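Local coordinates for DNA polymerase III subunit beta (Helicobacter pylori 26695, PDB 4S3I), which tethers DNA polymerases and other proteins to DNA as a sliding, two-subunit processivity factor of replication, at residues E265-I270 with E329-L334; K271-L276 with E300-S305; S277-L282 with E292-E297; L282-N287 with V306-G311; K316-G321 with N344-P349. All coordinates share one frame; numbering follows the deposited sequence.

Contact 1: residues E265-I270 with E329-L334; sequences EFKESI and EALNAL
The ammonium nitrogen of Lys-267 is held by a water and by Glu-264 where the chain runs past Leu-331 and Asn-332. The water lies 2.6 Å from Lys-267 NZ and accepts from it, and Glu-264 adds a salt bridge. The same water stands 3.0 Å from Leu-331 O and also lies near Leu-334 O, although acceptors around it outnumber its protons, so how it shares them is not settled. The route of the lysine explains this placement. Its CG stands opposite the carbonyl carbon (chi1 -77°) and every later torsion is close to 180°, so the straight chain slides past Leu-331 in the reverse direction. On the way Lys-267 CG rests 3.8 Å from Leu-331 CD1. Farther out, Lys-267 CE comes to 3.2 Å from Asn-332 OD1, the amide and the lysine meeting at a slant. The contact joins helix 263-273 to the end of helix 324-332 and the residues after it, the helix pair of the C-terminal domain; in this family such helices line the inner wall of the ring and the sheets face outward. Leu-331 supplies the apolar part between them: its CD1 also lies 3.9 Å from Phe-266 CB and, more loosely, 4.5 Å from Ile-270 CD1. The ring of Phe-266 itself leads away from Leu-331 to make edge-to-face pairs with Phe-291 and Phe-339.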
# COMPACT_ATOMS: atom_id res chain seq x y z
N GLU A 265 27.17 -2.50 4.95
CA GLU A 265 27.63 -3.80 4.44
C GLU A 265 26.98 -4.96 5.18
O GLU A 265 26.58 -5.95 4.57
CB GLU A 265 29.15 -3.93 4.52
CG GLU A 265 29.90 -3.20 3.43
CD GLU A 265 31.38 -3.57 3.42
OE1 GLU A 265 31.96 -3.74 4.52
OE2 GLU A 265 31.95 -3.70 2.31
N PHE A 266 26.90 -4.84 6.49
CA PHE A 266 26.21 -5.87 7.27
C PHE A 266 24.70 -5.96 6.94
O PHE A 266 24.18 -7.06 6.82
CB PHE A 266 26.46 -5.70 8.78
CG PHE A 266 27.66 -6.47 9.26
CD1 PHE A 266 28.94 -6.13 8.82
CD2 PHE A 266 27.51 -7.57 10.09
CE1 PHE A 266 30.07 -6.87 9.23
CE2 PHE A 266 28.62 -8.31 10.51
CZ PHE A 266 29.90 -7.96 10.07
N LYS A 267 24.02 -4.82 6.82
CA LYS A 267 22.61 -4.82 6.44
C LYS A 267 22.44 -5.55 5.11
O LYS A 267 21.59 -6.40 4.97
CB LYS A 267 22.06 -3.39 6.28
CG LYS A 267 21.73 -2.63 7.58
CD LYS A 267 21.18 -1.24 7.20
CE LYS A 267 20.83 -0.40 8.43
NZ LYS A 267 20.28 0.93 8.02
N GLU A 268 23.29 -5.20 4.15
CA GLU A 268 23.17 -5.73 2.80
C GLU A 268 23.42 -7.25 2.79
O GLU A 268 22.71 -8.02 2.14
CB GLU A 268 24.14 -4.99 1.88
CG GLU A 268 24.00 -5.28 0.41
CD GLU A 268 25.08 -4.58 -0.41
OE1 GLU A 268 25.10 -4.76 -1.65
OE2 GLU A 268 25.91 -3.85 0.19
N SER A 269 24.40 -7.68 3.57
CA SER A 269 24.79 -9.08 3.62
C SER A 269 23.73 -9.93 4.33
O SER A 269 23.41 -11.03 3.89
CB SER A 269 26.15 -9.23 4.30
OG SER A 269 27.16 -8.62 3.51
N ILE A 270 23.19 -9.39 5.42
CA ILE A 270 22.15 -10.06 6.19
C ILE A 270 20.84 -10.20 5.41
O ILE A 270 20.22 -11.27 5.41
CB ILE A 270 21.93 -9.34 7.53
CG1 ILE A 270 23.15 -9.58 8.42
CG2 ILE A 270 20.65 -9.84 8.20
CD1 ILE A 270 23.25 -8.62 9.57
N GLU A 329 17.13 -4.97 12.56
CA GLU A 329 16.44 -3.90 13.27
C GLU A 329 17.39 -3.16 14.21
O GLU A 329 17.31 -1.95 14.34
CB GLU A 329 15.18 -4.43 13.99
CG GLU A 329 14.13 -4.92 12.99
CD GLU A 329 12.77 -5.24 13.63
OE1 GLU A 329 11.76 -5.12 12.92
OE2 GLU A 329 12.73 -5.64 14.81
N ALA A 330 18.32 -3.89 14.83
CA ALA A 330 19.30 -3.22 15.70
C ALA A 330 20.16 -2.25 14.89
O ALA A 330 20.51 -1.16 15.37
CB ALA A 330 20.15 -4.24 16.43
N LEU A 331 20.49 -2.62 13.66
CA LEU A 331 21.31 -1.74 12.82
C LEU A 331 20.50 -0.53 12.34
O LEU A 331 21.00 0.59 12.28
CB LEU A 331 21.88 -2.52 11.62
CG LEU A 331 22.87 -3.65 11.94
CD1 LEU A 331 23.34 -4.27 10.64
CD2 LEU A 331 24.07 -3.15 12.79
N ASN A 332 19.23 -0.77 11.99
CA ASN A 332 18.34 0.33 11.59
C ASN A 332 18.23 1.42 12.65
O ASN A 332 18.04 2.60 12.35
CB ASN A 332 16.93 -0.21 11.26
CG ASN A 332 16.91 -1.13 10.06
OD1 ASN A 332 17.81 -1.10 9.22
ND2 ASN A 332 15.86 -1.96 9.97
N ALA A 333 18.37 1.04 13.91
CA ALA A 333 18.24 1.99 15.02
C ALA A 333 19.48 2.85 15.25
O ALA A 333 19.49 3.72 16.12
CB ALA A 333 17.89 1.25 16.29
N LEU A 334 20.54 2.61 14.47
CA LEU A 334 21.82 3.31 14.64
C LEU A 334 22.00 4.46 13.68
O LEU A 334 21.68 4.34 12.49
CB LEU A 334 22.98 2.34 14.42
CG LEU A 334 22.92 1.09 15.27
CD1 LEU A 334 24.14 0.23 14.95
CD2 LEU A 334 22.91 1.48 16.75
O HOH W 1 20.67 2.58 10.05

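Contact 2: residues K271-L276 with E300-S305; sequences KLCSSL and ETAKTS
Leu-276 lays its CD1 methyl over the backbone of strand 301-307, 3.5 Å from Thr-301 O, and its other branch leans on a carboxylate, with Leu-276 CD2 3.9 Å from Glu-300 OE1. The two side chains run at about a right angle. A water donates from 2.6 Å to Leu-276 O and from an equal distance to Glu-300 OE1, and that carboxylate oxygen also takes a salt bridge from Lys-76 of the second subunit. Here the C-terminal part of helix 263-273 and the residues after it are laid across the strand that is outermost in this chain's four-stranded sheet. Thr-301, Ala-302 and Lys-303 continue as an antiparallel ladder into a strand of the second subunit, so the contact backs the seam that closes the dimeric ring. At Ala-302 the helix comes close, consistent with the small methyl: Ala-302 CB is 3.9 Å from Cys-273 CA. The preceding residue, Leu-272, has its CG opposite the backbone N (chi1 -173°), which directs the side chain to the strand, CD2 coming to 4.0 Å from Thr-304 CB. The hydroxyl of Thr-304 is hydrogen-bonded to Ser-105 of the second subunit, and Leu-272 and Ala-302 both pack on Phe-107 of that subunit.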
# COMPACT_ATOMS: atom_id res chain seq x y z
N LYS A 271 20.43 -9.13 4.74
CA LYS A 271 19.25 -9.20 3.87
C LYS A 271 19.44 -10.27 2.81
O LYS A 271 18.53 -11.03 2.49
CB LYS A 271 18.98 -7.86 3.20
CG LYS A 271 18.49 -6.79 4.15
CD LYS A 271 18.37 -5.44 3.46
CE LYS A 271 17.85 -4.38 4.44
NZ LYS A 271 17.99 -2.98 3.93
N LEU A 272 20.65 -10.32 2.26
CA LEU A 272 20.99 -11.26 1.20
C LEU A 272 20.77 -12.71 1.65
O LEU A 272 20.17 -13.50 0.92
CB LEU A 272 22.44 -11.05 0.78
CG LEU A 272 22.92 -11.84 -0.43
CD1 LEU A 272 21.86 -11.73 -1.50
CD2 LEU A 272 24.25 -11.30 -0.96
N CYS A 273 21.25 -13.06 2.84
CA CYS A 273 21.08 -14.44 3.32
C CYS A 273 19.65 -14.67 3.80
O CYS A 273 19.16 -15.80 3.79
CB CYS A 273 22.09 -14.76 4.44
SG CYS A 273 23.82 -14.77 3.87
N SER A 274 18.99 -13.58 4.18
CA SER A 274 17.61 -13.62 4.67
C SER A 274 16.63 -14.03 3.60
O SER A 274 15.46 -14.29 3.88
CB SER A 274 17.18 -12.25 5.20
OG SER A 274 17.77 -12.00 6.45
N SER A 275 17.09 -14.06 2.35
CA SER A 275 16.23 -14.47 1.26
C SER A 275 15.85 -15.94 1.44
O SER A 275 14.79 -16.38 0.99
CB SER A 275 16.94 -14.28 -0.07
OG SER A 275 18.06 -15.12 -0.17
N LEU A 276 16.71 -16.69 2.13
CA LEU A 276 16.51 -18.13 2.26
C LEU A 276 16.40 -18.64 3.71
O LEU A 276 16.19 -19.83 3.94
CB LEU A 276 17.63 -18.90 1.54
CG LEU A 276 17.66 -18.82 0.02
CD1 LEU A 276 18.71 -19.78 -0.55
CD2 LEU A 276 16.28 -19.16 -0.54
N GLU A 300 18.75 -25.67 0.15
CA GLU A 300 18.78 -24.24 -0.11
C GLU A 300 19.87 -23.62 0.73
O GLU A 300 19.86 -23.78 1.95
CB GLU A 300 17.42 -23.61 0.17
CG GLU A 300 16.32 -24.18 -0.73
CD GLU A 300 14.93 -23.64 -0.43
OE1 GLU A 300 14.81 -22.68 0.35
OE2 GLU A 300 13.96 -24.20 -1.00
N THR A 301 20.83 -22.94 0.10
CA THR A 301 21.90 -22.26 0.84
C THR A 301 22.20 -20.87 0.28
O THR A 301 22.05 -20.63 -0.92
CB THR A 301 23.22 -23.07 0.89
OG1 THR A 301 23.94 -22.90 -0.33
CG2 THR A 301 22.97 -24.55 1.14
N ALA A 302 22.63 -19.97 1.16
CA ALA A 302 23.01 -18.61 0.81
C ALA A 302 24.29 -18.31 1.57
O ALA A 302 24.35 -18.52 2.78
CB ALA A 302 21.91 -17.61 1.20
N LYS A 303 25.31 -17.83 0.87
CA LYS A 303 26.54 -17.40 1.53
C LYS A 303 27.00 -16.09 0.93
O LYS A 303 26.79 -15.84 -0.27
CB LYS A 303 27.68 -18.42 1.35
CG LYS A 303 27.27 -19.87 1.10
CD LYS A 303 28.45 -20.83 1.28
CE LYS A 303 29.74 -20.26 0.68
NZ LYS A 303 30.89 -21.21 0.77
N THR A 304 27.64 -15.27 1.75
CA THR A 304 28.36 -14.11 1.22
C THR A 304 29.42 -13.69 2.22
O THR A 304 29.40 -14.13 3.38
CB THR A 304 27.43 -12.92 0.93
OG1 THR A 304 28.14 -11.96 0.12
CG2 THR A 304 26.99 -12.26 2.21
N SER A 305 30.34 -12.86 1.78
CA SER A 305 31.34 -12.33 2.68
C SER A 305 31.70 -10.91 2.32
O SER A 305 31.44 -10.42 1.22
CB SER A 305 32.59 -13.22 2.71
OG SER A 305 33.28 -13.20 1.47
O HOH W 2 15.13 -21.98 2.84

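Contact 3: residues S277-L282 with E292-E297; sequences SSTIKL and ESLDSE
The contact forms the open end of the beta hairpin of strands 279-284 and 288-293, away from its turn. Lys-281 and Glu-292 form an antiparallel hydrogen-bonded pair: Lys-281 N donates to Glu-292 O at 2.7 Å, and Glu-292 N returns the bond to Lys-281 O at 3.0 Å. Ile-280 and Ser-293 follow as a non-hydrogen-bonded pair, their side chains diverging, and Leu-294 N then donates to Thr-279 O at 2.9 Å. Past the regular ladder the work passes to a carboxylate. Asp-295 turns back across the strand ends with its CG wedged between its own N and carbonyl carbon (chi1 65°), and OD1 collects two amides. Ser-278 N reaches Asp-295 OD1 at 2.7 Å on the syn lone pair, whereas Thr-279 N comes at 2.9 Å from well above the carboxylate plane. Two bonds from different directions should restrict rotation of the group. Ser-278 OG also approaches Asp-295 OD2, at a distance so short that its exact value is doubtful. The hairpin is the middle of the domain's four-stranded antiparallel sheet: Ile-280 pairs through its backbone with Val-322 of strand 318-323, and Ser-293 pairs with Ala-302 of strand 301-307, where Ser-293 OG accepts a hydrogen bond from Ala-302 N. On the face carrying Lys-281 and Glu-292 the two side chains lie side by side and point the same way, but Lys-281 NZ stays 4.3 Å from Glu-292 OE1, beyond a salt bridge.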
# COMPACT_ATOMS: atom_id res chain seq x y z
N SER A 277 16.53 -17.74 4.69
CA SER A 277 16.54 -18.16 6.09
C SER A 277 16.12 -17.03 7.03
O SER A 277 16.10 -15.87 6.62
CB SER A 277 17.93 -18.63 6.49
OG SER A 277 18.83 -17.54 6.47
N SER A 278 15.80 -17.36 8.28
CA SER A 278 15.47 -16.32 9.26
C SER A 278 16.62 -16.18 10.25
O SER A 278 16.71 -15.19 10.99
CB SER A 278 14.18 -16.65 10.01
OG SER A 278 14.38 -17.73 10.89
N THR A 279 17.49 -17.19 10.28
CA THR A 279 18.69 -17.13 11.11
C THR A 279 19.95 -17.28 10.25
O THR A 279 19.94 -17.90 9.18
CB THR A 279 18.69 -18.21 12.22
OG1 THR A 279 18.66 -19.50 11.61
CG2 THR A 279 17.47 -18.04 13.14
N ILE A 280 21.03 -16.70 10.74
CA ILE A 280 22.25 -16.58 9.97
C ILE A 280 23.45 -16.94 10.84
O ILE A 280 23.53 -16.54 12.00
CB ILE A 280 22.41 -15.13 9.45
CG1 ILE A 280 21.46 -14.89 8.27
CG2 ILE A 280 23.85 -14.83 9.04
CD1 ILE A 280 21.39 -13.42 7.86
N LYS A 281 24.39 -17.70 10.28
CA LYS A 281 25.67 -17.92 10.94
C LYS A 281 26.68 -16.87 10.50
O LYS A 281 27.06 -16.80 9.32
CB LYS A 281 26.19 -19.32 10.61
CG LYS A 281 27.55 -19.65 11.23
CD LYS A 281 27.95 -21.07 10.84
CE LYS A 281 29.36 -21.40 11.30
NZ LYS A 281 29.75 -22.77 10.85
N LEU A 282 27.10 -16.03 11.45
CA LEU A 282 28.10 -14.99 11.19
C LEU A 282 29.48 -15.49 11.61
O LEU A 282 29.67 -15.95 12.74
CB LEU A 282 27.77 -13.73 12.00
CG LEU A 282 28.85 -12.64 12.06
CD1 LEU A 282 29.06 -12.04 10.68
CD2 LEU A 282 28.50 -11.54 13.09
N GLU A 292 26.33 -16.95 6.43
CA GLU A 292 25.73 -18.17 5.87
C GLU A 292 24.32 -18.38 6.40
O GLU A 292 24.08 -18.22 7.60
CB GLU A 292 26.57 -19.41 6.21
CG GLU A 292 27.92 -19.50 5.51
CD GLU A 292 28.79 -20.64 6.02
OE1 GLU A 292 29.24 -20.57 7.18
OE2 GLU A 292 29.03 -21.59 5.24
N SER A 293 23.40 -18.76 5.52
CA SER A 293 22.04 -19.07 5.94
C SER A 293 22.08 -20.24 6.91
O SER A 293 22.86 -21.18 6.71
CB SER A 293 21.16 -19.40 4.74
OG SER A 293 21.67 -20.51 4.02
N LEU A 294 21.26 -20.20 7.95
CA LEU A 294 21.33 -21.20 9.02
C LEU A 294 20.10 -22.10 9.09
O LEU A 294 20.22 -23.33 9.10
CB LEU A 294 21.61 -20.50 10.35
CG LEU A 294 21.92 -21.29 11.62
CD1 LEU A 294 23.09 -22.25 11.43
CD2 LEU A 294 22.23 -20.31 12.75
N ASP A 295 18.91 -21.50 9.13
CA ASP A 295 17.69 -22.32 9.22
C ASP A 295 16.99 -22.42 7.86
O ASP A 295 15.76 -22.52 7.78
CB ASP A 295 16.74 -21.83 10.33
CG ASP A 295 16.17 -20.45 10.07
OD1 ASP A 295 16.71 -19.73 9.19
OD2 ASP A 295 15.19 -20.07 10.75
N SER A 296 17.80 -22.42 6.81
CA SER A 296 17.31 -22.61 5.44
C SER A 296 16.92 -24.06 5.24
O SER A 296 17.50 -24.96 5.86
CB SER A 296 18.40 -22.23 4.44
OG SER A 296 19.55 -23.03 4.59
N GLU A 297 15.93 -24.27 4.37
CA GLU A 297 15.50 -25.61 3.97
C GLU A 297 16.67 -26.44 3.48
O GLU A 297 17.67 -25.89 3.01
CB GLU A 297 14.47 -25.51 2.85
CG GLU A 297 13.25 -24.67 3.18
CD GLU A 297 12.21 -25.44 3.97
OE1 GLU A 297 12.29 -26.69 4.02
OE2 GLU A 297 11.31 -24.79 4.55
O HOH W 3 29.62 -17.93 8.53

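Contact 4: residues L282-N287 with V306-G311; sequences LTLEKN and VEIEKG
Asn-287 meets Ile-308 through two hydrogen bonds, and these make the tight part of the contact. Ile-308 N donates to Asn-287 O at 2.8 Å, nearly straight at hydrogen (173°), yet it arrives from above the carbonyl plane. In return Asn-287 ND2 reaches Ile-308 O, also at 2.8 Å, with the acceptor lying in the amide plane. The other end of that amide is occupied too: Lys-286 NZ bends round to donate to Asn-287 OD1 at 2.7 Å, which fixes which way the amide is flipped. Beside it Gly-311 lies so near that its CA makes a CH...O contact of 3.2 Å with Lys-286 O.

The rest is looser. Leu-284 CD2 and Ile-308 CD1 only graze at 4.4 Å, and the exposed side chains of Lys-286, Glu-307 and Glu-309 form the solvent side. The bonds join the turn leaving strand 279-284 to the end of strand 301-307. Those two strands are not neighbours in the sheet, since strand 288-293 runs between them, with Val-306 pairing to Ala-289 and Thr-283 to Leu-290. Underneath, Leu-284 packs on Phe-259 and Ile-308 on Leu-261 of strand 257-262, while Val-306 rests on helix 263-273.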
# COMPACT_ATOMS: atom_id res chain seq x y z
N LEU A 282 27.10 -16.03 11.45
CA LEU A 282 28.10 -14.99 11.19
C LEU A 282 29.48 -15.49 11.61
O LEU A 282 29.67 -15.95 12.74
CB LEU A 282 27.77 -13.73 12.00
CG LEU A 282 28.85 -12.64 12.06
CD1 LEU A 282 29.06 -12.04 10.68
CD2 LEU A 282 28.50 -11.54 13.09
N THR A 283 30.45 -15.41 10.71
CA THR A 283 31.80 -15.82 11.05
C THR A 283 32.74 -14.64 10.92
O THR A 283 32.92 -14.11 9.83
CB THR A 283 32.32 -16.93 10.13
OG1 THR A 283 31.48 -18.09 10.24
CG2 THR A 283 33.76 -17.30 10.53
N LEU A 284 33.34 -14.24 12.03
CA LEU A 284 34.28 -13.13 12.02
C LEU A 284 35.73 -13.64 12.00
O LEU A 284 36.11 -14.48 12.83
CB LEU A 284 34.05 -12.22 13.21
CG LEU A 284 32.73 -11.45 13.14
CD1 LEU A 284 32.52 -10.67 14.41
CD2 LEU A 284 32.76 -10.52 11.94
N GLU A 285 36.51 -13.15 11.04
CA GLU A 285 37.94 -13.42 10.96
C GLU A 285 38.65 -12.10 10.98
O GLU A 285 38.00 -11.05 11.02
CB GLU A 285 38.29 -14.17 9.67
CG GLU A 285 38.05 -15.66 9.72
CD GLU A 285 38.16 -16.33 8.35
OE1 GLU A 285 38.48 -15.63 7.36
OE2 GLU A 285 37.91 -17.55 8.27
N LYS A 286 39.98 -12.12 10.92
CA LYS A 286 40.73 -10.88 11.08
C LYS A 286 40.40 -9.85 10.01
O LYS A 286 40.23 -8.66 10.32
CB LYS A 286 42.24 -11.13 11.14
CG LYS A 286 43.02 -9.85 11.37
CD LYS A 286 44.51 -10.08 11.54
CE LYS A 286 45.28 -8.79 11.27
NZ LYS A 286 44.96 -8.24 9.92
N ASN A 287 40.28 -10.29 8.77
CA ASN A 287 39.98 -9.35 7.69
C ASN A 287 38.79 -9.77 6.84
O ASN A 287 38.70 -9.39 5.68
CB ASN A 287 41.20 -9.14 6.78
CG ASN A 287 42.34 -8.46 7.50
OD1 ASN A 287 43.27 -9.12 7.97
ND2 ASN A 287 42.28 -7.12 7.59
N VAL A 306 32.32 -10.25 3.29
CA VAL A 306 32.73 -8.87 3.16
C VAL A 306 34.17 -8.76 3.69
O VAL A 306 34.50 -9.31 4.74
CB VAL A 306 31.73 -8.00 3.94
CG1 VAL A 306 32.43 -6.88 4.69
CG2 VAL A 306 30.65 -7.47 3.00
N GLU A 307 35.02 -8.06 2.95
CA GLU A 307 36.39 -7.83 3.41
C GLU A 307 36.36 -6.82 4.55
O GLU A 307 35.62 -5.82 4.49
CB GLU A 307 37.23 -7.29 2.27
CG GLU A 307 38.68 -7.02 2.62
CD GLU A 307 39.50 -6.56 1.42
OE1 GLU A 307 38.99 -6.65 0.28
OE2 GLU A 307 40.66 -6.12 1.63
N ILE A 308 37.15 -7.06 5.59
CA ILE A 308 37.33 -6.07 6.66
C ILE A 308 38.75 -5.49 6.59
O ILE A 308 39.72 -6.15 6.96
CB ILE A 308 37.10 -6.72 8.03
CG1 ILE A 308 35.73 -7.39 8.07
CG2 ILE A 308 37.22 -5.68 9.16
CD1 ILE A 308 35.45 -8.13 9.35
N GLU A 309 38.86 -4.25 6.11
CA GLU A 309 40.18 -3.67 5.87
C GLU A 309 40.95 -3.39 7.15
O GLU A 309 42.15 -3.63 7.21
CB GLU A 309 40.06 -2.39 5.05
CG GLU A 309 39.73 -2.61 3.59
CD GLU A 309 39.99 -1.39 2.75
OE1 GLU A 309 41.11 -1.28 2.19
OE2 GLU A 309 39.08 -0.53 2.66
N LYS A 310 40.27 -2.86 8.16
CA LYS A 310 40.91 -2.59 9.45
C LYS A 310 40.78 -3.81 10.35
O LYS A 310 39.76 -4.00 11.02
CB LYS A 310 40.29 -1.37 10.13
CG LYS A 310 41.06 -0.84 11.34
CD LYS A 310 40.58 0.57 11.70
CE LYS A 310 41.48 1.23 12.74
NZ LYS A 310 41.57 0.42 13.99
N GLY A 311 41.83 -4.63 10.37
CA GLY A 311 41.82 -5.94 10.99
C GLY A 311 41.19 -6.02 12.37
O GLY A 311 41.44 -5.17 13.23

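Contact 5: residues K316-G321 with N344-P349; sequences KAFHLG and NEPSSP
Phe-318 points its ring edge at Asn-344, whose carbonyl oxygen lies near the ring plane, with Phe-318 CE1 3.7 Å from Asn-344 O. The ring belongs to strand 318-323, an outer strand of the domain's four-stranded sheet; its partner segment is the loop between strands 338-343 and 350-354, which makes a type I beta turn from Glu-345 to Ser-348, closed by Ser-348 N donating to Glu-345 O at 2.8 Å. With chi1 at -179°, Phe-318 carries its CG opposite the backbone N, and this swings the ring out to the turn. The ring meets Pro-346 as well, Phe-318 CE1 standing 4.3 Å from Pro-346 CG. The pyrrolidine also touches the strand backbone, Pro-346 CB lying 3.5 Å from His-319 O. Leu-320 approaches the same proline from farther along the strand, bringing CD1 to 3.8 Å from Pro-346 O. The imidazole of His-319 takes another course and is hydrogen-bonded to Thr-283 of the adjoining strand 279-284. On the loop side the amide of Asn-344 is tied to Ile-256 N and Glu-254 O. One water bridges the two backbones, accepting from Gly-321 N at 2.9 Å and donating to Pro-346 O at 2.7 Å.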
# COMPACT_ATOMS: atom_id res chain seq x y z
N LYS A 316 41.63 -16.18 15.75
CA LYS A 316 40.97 -17.38 15.23
C LYS A 316 39.49 -17.07 15.07
O LYS A 316 38.91 -16.36 15.89
CB LYS A 316 41.15 -18.55 16.20
CG LYS A 316 40.61 -18.28 17.60
CD LYS A 316 40.86 -19.45 18.53
CE LYS A 316 40.22 -19.22 19.90
NZ LYS A 316 38.74 -19.35 19.86
N ALA A 317 38.88 -17.62 14.02
CA ALA A 317 37.49 -17.29 13.65
C ALA A 317 36.49 -17.30 14.82
O ALA A 317 36.48 -18.22 15.64
CB ALA A 317 37.02 -18.21 12.52
N PHE A 318 35.66 -16.26 14.89
CA PHE A 318 34.59 -16.18 15.88
C PHE A 318 33.27 -16.49 15.17
O PHE A 318 32.94 -15.86 14.16
CB PHE A 318 34.58 -14.78 16.50
CG PHE A 318 33.52 -14.59 17.57
CD1 PHE A 318 33.71 -15.08 18.86
CD2 PHE A 318 32.36 -13.87 17.29
CE1 PHE A 318 32.74 -14.89 19.85
CE2 PHE A 318 31.38 -13.68 18.27
CZ PHE A 318 31.57 -14.19 19.55
N HIS A 319 32.53 -17.46 15.69
CA HIS A 319 31.27 -17.86 15.07
C HIS A 319 30.09 -17.43 15.94
O HIS A 319 30.07 -17.71 17.15
CB HIS A 319 31.23 -19.36 14.85
CG HIS A 319 32.37 -19.88 14.03
ND1 HIS A 319 32.40 -19.81 12.66
CD2 HIS A 319 33.52 -20.49 14.40
CE1 HIS A 319 33.52 -20.35 12.21
NE2 HIS A 319 34.22 -20.77 13.25
N LEU A 320 29.10 -16.77 15.33
CA LEU A 320 27.92 -16.28 16.07
C LEU A 320 26.61 -16.54 15.31
O LEU A 320 26.47 -16.13 14.16
CB LEU A 320 28.07 -14.78 16.35
CG LEU A 320 26.97 -14.13 17.18
CD1 LEU A 320 27.02 -14.63 18.62
CD2 LEU A 320 27.10 -12.61 17.13
N GLY A 321 25.68 -17.25 15.94
CA GLY A 321 24.37 -17.49 15.35
C GLY A 321 23.43 -16.35 15.68
O GLY A 321 23.27 -16.01 16.86
N ASN A 344 30.54 -11.86 24.28
CA ASN A 344 31.29 -12.76 25.14
C ASN A 344 31.27 -14.12 24.47
O ASN A 344 31.69 -14.24 23.32
CB ASN A 344 30.67 -12.79 26.54
CG ASN A 344 30.84 -11.49 27.28
OD1 ASN A 344 31.95 -10.96 27.37
ND2 ASN A 344 29.73 -10.93 27.76
N GLU A 345 30.77 -15.14 25.15
CA GLU A 345 30.63 -16.46 24.54
C GLU A 345 29.53 -16.45 23.46
O GLU A 345 28.59 -15.65 23.52
CB GLU A 345 30.33 -17.51 25.62
CG GLU A 345 31.22 -18.74 25.55
CD GLU A 345 32.70 -18.40 25.47
OE1 GLU A 345 33.37 -18.89 24.54
OE2 GLU A 345 33.19 -17.65 26.35
N PRO A 346 29.66 -17.34 22.45
CA PRO A 346 28.70 -17.40 21.35
C PRO A 346 27.30 -17.75 21.82
O PRO A 346 26.35 -17.50 21.08
CB PRO A 346 29.22 -18.55 20.48
CG PRO A 346 30.67 -18.58 20.73
CD PRO A 346 30.83 -18.21 22.19
N SER A 347 27.19 -18.35 23.00
CA SER A 347 25.90 -18.72 23.57
C SER A 347 25.36 -17.59 24.46
O SER A 347 24.25 -17.68 24.98
CB SER A 347 26.03 -20.00 24.38
OG SER A 347 27.06 -19.86 25.36
N SER A 348 26.16 -16.54 24.62
CA SER A 348 25.82 -15.41 25.48
C SER A 348 25.24 -14.23 24.71
O SER A 348 25.57 -14.03 23.54
CB SER A 348 27.06 -14.93 26.26
OG SER A 348 27.39 -15.84 27.29
N PRO A 349 24.37 -13.45 25.37
CA PRO A 349 23.80 -12.23 24.79
C PRO A 349 24.88 -11.30 24.25
O PRO A 349 25.95 -11.17 24.88
CB PRO A 349 23.10 -11.56 25.98
CG PRO A 349 22.70 -12.71 26.86
CD PRO A 349 23.77 -13.77 26.68
O HOH W 4 25.83 -18.34 18.61

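All five contacts lie in the C-terminal domain, on one side of the chain's centre. Contacts 2, 3 and 4 are nested inside the loop closed by contact 1, whereas contact 5 crosses it in sequence. Contacts 1 and 2 share helix 263-273, their centres about 14 Å apart, and contacts 2 and 3, about 7 Å apart, meet on the neighbouring strands 288-293 and 301-307. Contacts 3 and 4 share strand 279-284, to which strand 318-323 of contact 5 is hydrogen-bonded. They surround one four-stranded sheet with helix 263-273 packed on it: contact 2 stands at the subunit seam, and contact 5, about 20 Å from it between centres, involves the strand at the other side of the sheet in this chain.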